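Local atomic coordinates of tropomodulin TMD-1 (Caenorhabditis elegans, PDB entry 1PGV), a protein that probably caps the pointed end of actin filaments, blocking their elongation and depolymerisation there, this chain being its C-terminal domain. Residues S61-A66 with R88-L93. Residues are numbered along the deposited sequence; the frame is centred on the assembly and turned at random. Where two conformers were deposited one is given.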
loop_
_atom_site.group_PDB
_atom_site.type_symbol
_atom_site.label_atom_id
_atom_site.label_comp_id
_atom_site.label_asym_id
_atom_site.label_seq_id
_atom_site.Cartn_x
_atom_site.Cartn_y
_atom_site.Cartn_z
ATOM N N SER A 61 -9.991 -2.024 13.108
ATOM C CA SER A 61 -9.416 -3.050 13.971
ATOM C C SER A 61 -8.606 -4.062 13.159
ATOM O O SER A 61 -7.606 -4.598 13.638
ATOM C CB SER A 61 -10.519 -3.761 14.763
ATOM O OG SER A 61 -11.510 -4.292 13.902
ATOM N N LEU A 62 -9.041 -4.312 11.927
ATOM C CA LEU A 62 -8.347 -5.244 11.041
ATOM C C LEU A 62 -6.969 -4.679 10.696
ATOM O O LEU A 62 -5.955 -5.370 10.801
ATOM C CB LEU A 62 -9.153 -5.453 9.759
ATOM C CG LEU A 62 -8.512 -6.347 8.689
ATOM C CD1 LEU A 62 -8.361 -7.774 9.225
ATOM C CD2 LEU A 62 -9.370 -6.334 7.437
ATOM N N ILE A 63 -6.943 -3.414 10.281
ATOM C CA ILE A 63 -5.692 -2.749 9.936
ATOM C C ILE A 63 -4.749 -2.765 11.130
ATOM O O ILE A 63 -3.568 -3.074 11.000
ATOM C CB ILE A 63 -5.937 -1.281 9.509
ATOM C CG1 ILE A 63 -6.674 -1.254 8.169
ATOM C CG2 ILE A 63 -4.616 -0.532 9.425
ATOM C CD1 ILE A 63 -7.198 0.113 7.766
ATOM N N GLU A 64 -5.280 -2.434 12.301
ATOM C CA GLU A 64 -4.482 -2.412 13.519
ATOM C C GLU A 64 -3.948 -3.809 13.827
ATOM O O GLU A 64 -2.812 -3.970 14.270
ATOM C CB GLU A 64 -5.335 -1.900 14.685
ATOM C CG GLU A 64 -4.592 -1.769 16.004
ATOM C CD GLU A 64 -5.477 -1.228 17.119
ATOM O OE1 GLU A 64 -4.978 -1.059 18.250
ATOM O OE2 GLU A 64 -6.675 -0.971 16.863
ATOM N N ALA A 65 -4.775 -4.819 13.583
ATOM C CA ALA A 65 -4.375 -6.201 13.837
ATOM C C ALA A 65 -3.212 -6.591 12.925
ATOM O O ALA A 65 -2.249 -7.225 13.362
ATOM C CB ALA A 65 -5.554 -7.129 13.603
ATOM N N ALA A 66 -3.307 -6.200 11.657
ATOM C CA ALA A 66 -2.273 -6.510 10.674
ATOM C C ALA A 66 -0.886 -6.041 11.109
ATOM O O ALA A 66 0.127 -6.609 10.691
ATOM C CB ALA A 66 -2.638 -5.893 9.328
ATOM N N ARG A 88 -6.029 5.750 7.779
ATOM C CA ARG A 88 -4.892 6.365 8.458
ATOM C C ARG A 88 -4.020 5.329 9.166
ATOM O O ARG A 88 -2.799 5.474 9.230
ATOM C CB ARG A 88 -5.381 7.398 9.476
ATOM C CG ARG A 88 -4.731 8.765 9.337
ATOM C CD ARG A 88 -5.771 9.840 9.045
ATOM N NE ARG A 88 -6.780 9.918 10.099
ATOM C CZ ARG A 88 -7.877 10.668 10.035
ATOM N NH1 ARG A 88 -8.114 11.412 8.962
ATOM N NH2 ARG A 88 -8.742 10.667 11.042
ATOM N N GLY A 89 -4.653 4.285 9.697
ATOM C CA GLY A 89 -3.922 3.246 10.403
ATOM C C GLY A 89 -2.929 2.500 9.529
ATOM O O GLY A 89 -2.018 1.836 10.035
ATOM N N LEU A 90 -3.101 2.606 8.215
ATOM C CA LEU A 90 -2.202 1.939 7.278
ATOM C C LEU A 90 -0.798 2.511 7.373
ATOM O O LEU A 90 0.176 1.865 6.974
ATOM C CB LEU A 90 -2.720 2.070 5.844
ATOM C CG LEU A 90 -3.968 1.250 5.508
ATOM C CD1 LEU A 90 -4.336 1.466 4.055
ATOM C CD2 LEU A 90 -3.706 -0.231 5.783
ATOM N N ILE A 91 -0.683 3.730 7.894
ATOM C CA ILE A 91 0.630 4.330 8.040
ATOM C C ILE A 91 1.469 3.485 8.993
ATOM O O ILE A 91 2.610 3.155 8.685
ATOM C CB ILE A 91 0.545 5.777 8.585
ATOM C CG1 ILE A 91 -0.105 6.680 7.534
ATOM C CG2 ILE A 91 1.944 6.286 8.930
ATOM C CD1 ILE A 91 -0.365 8.103 8.007
ATOM N N GLU A 92 0.908 3.127 10.147
ATOM C CA GLU A 92 1.642 2.322 11.116
ATOM C C GLU A 92 1.984 0.956 10.521
ATOM O O GLU A 92 3.105 0.466 10.670
ATOM C CB GLU A 92 0.827 2.116 12.394
ATOM C CG GLU A 92 1.653 1.548 13.538
ATOM C CD GLU A 92 0.812 1.087 14.713
ATOM O OE1 GLU A 92 -0.218 1.730 15.002
ATOM O OE2 GLU A 92 1.191 0.086 15.359
ATOM N N LEU A 93 1.011 0.353 9.847
ATOM C CA LEU A 93 1.211 -0.963 9.231
ATOM C C LEU A 93 2.384 -0.953 8.255
ATOM O O LEU A 93 3.296 -1.786 8.345
ATOM C CB LEU A 93 -0.053 -1.401 8.488
ATOM C CG LEU A 93 0.096 -2.716 7.710
ATOM C CD1 LEU A 93 0.441 -3.824 8.681
ATOM C CD2 LEU A 93 -1.185 -3.035 6.958
#
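Ile63 reaches across with both of its branches, CG2 going to the peptide between Gly89 and Leu90 and the CG1-CD1 arm to Leu90 CD2. The methyl CG2, anti to the backbone N, sits against that peptide, 3.5 Å from Gly89 C and 3.7 Å from Leu90 N. Gly89 has no side chain, and this lets the methyl come right up to the main chain; the two CA atoms, Ile63 and Gly89, are 6.3 Å apart. The isoleucine and Leu90 side chains cross at about a right angle, and Leu90 CD2 touches CG2 of Ile63 at 3.8 Å as well as CG1 and CD1. One turn on from Ile63, Ala66 faces Leu93, whose CG, anti to its own backbone N (chi1 175°), carries both methyls toward the alanine. Leu93 CD1 packs 3.8 Å from Ala66 CB and 3.4 Å from Ala66 O, while CD2 also meets the CB. The contact is thus apolar packing between neighbouring helices 56-66 and 90-96 of the leucine-rich-repeat-like fold, with strand 74-76 and the short helix 84-87 between them in the chain. Phe75 of that strand touches Ile63, Leu90 and Leu93; helix 29-37 packs on Leu62, and helix 112-121 on Leu90, continuing the row of helices along the parallel sheet.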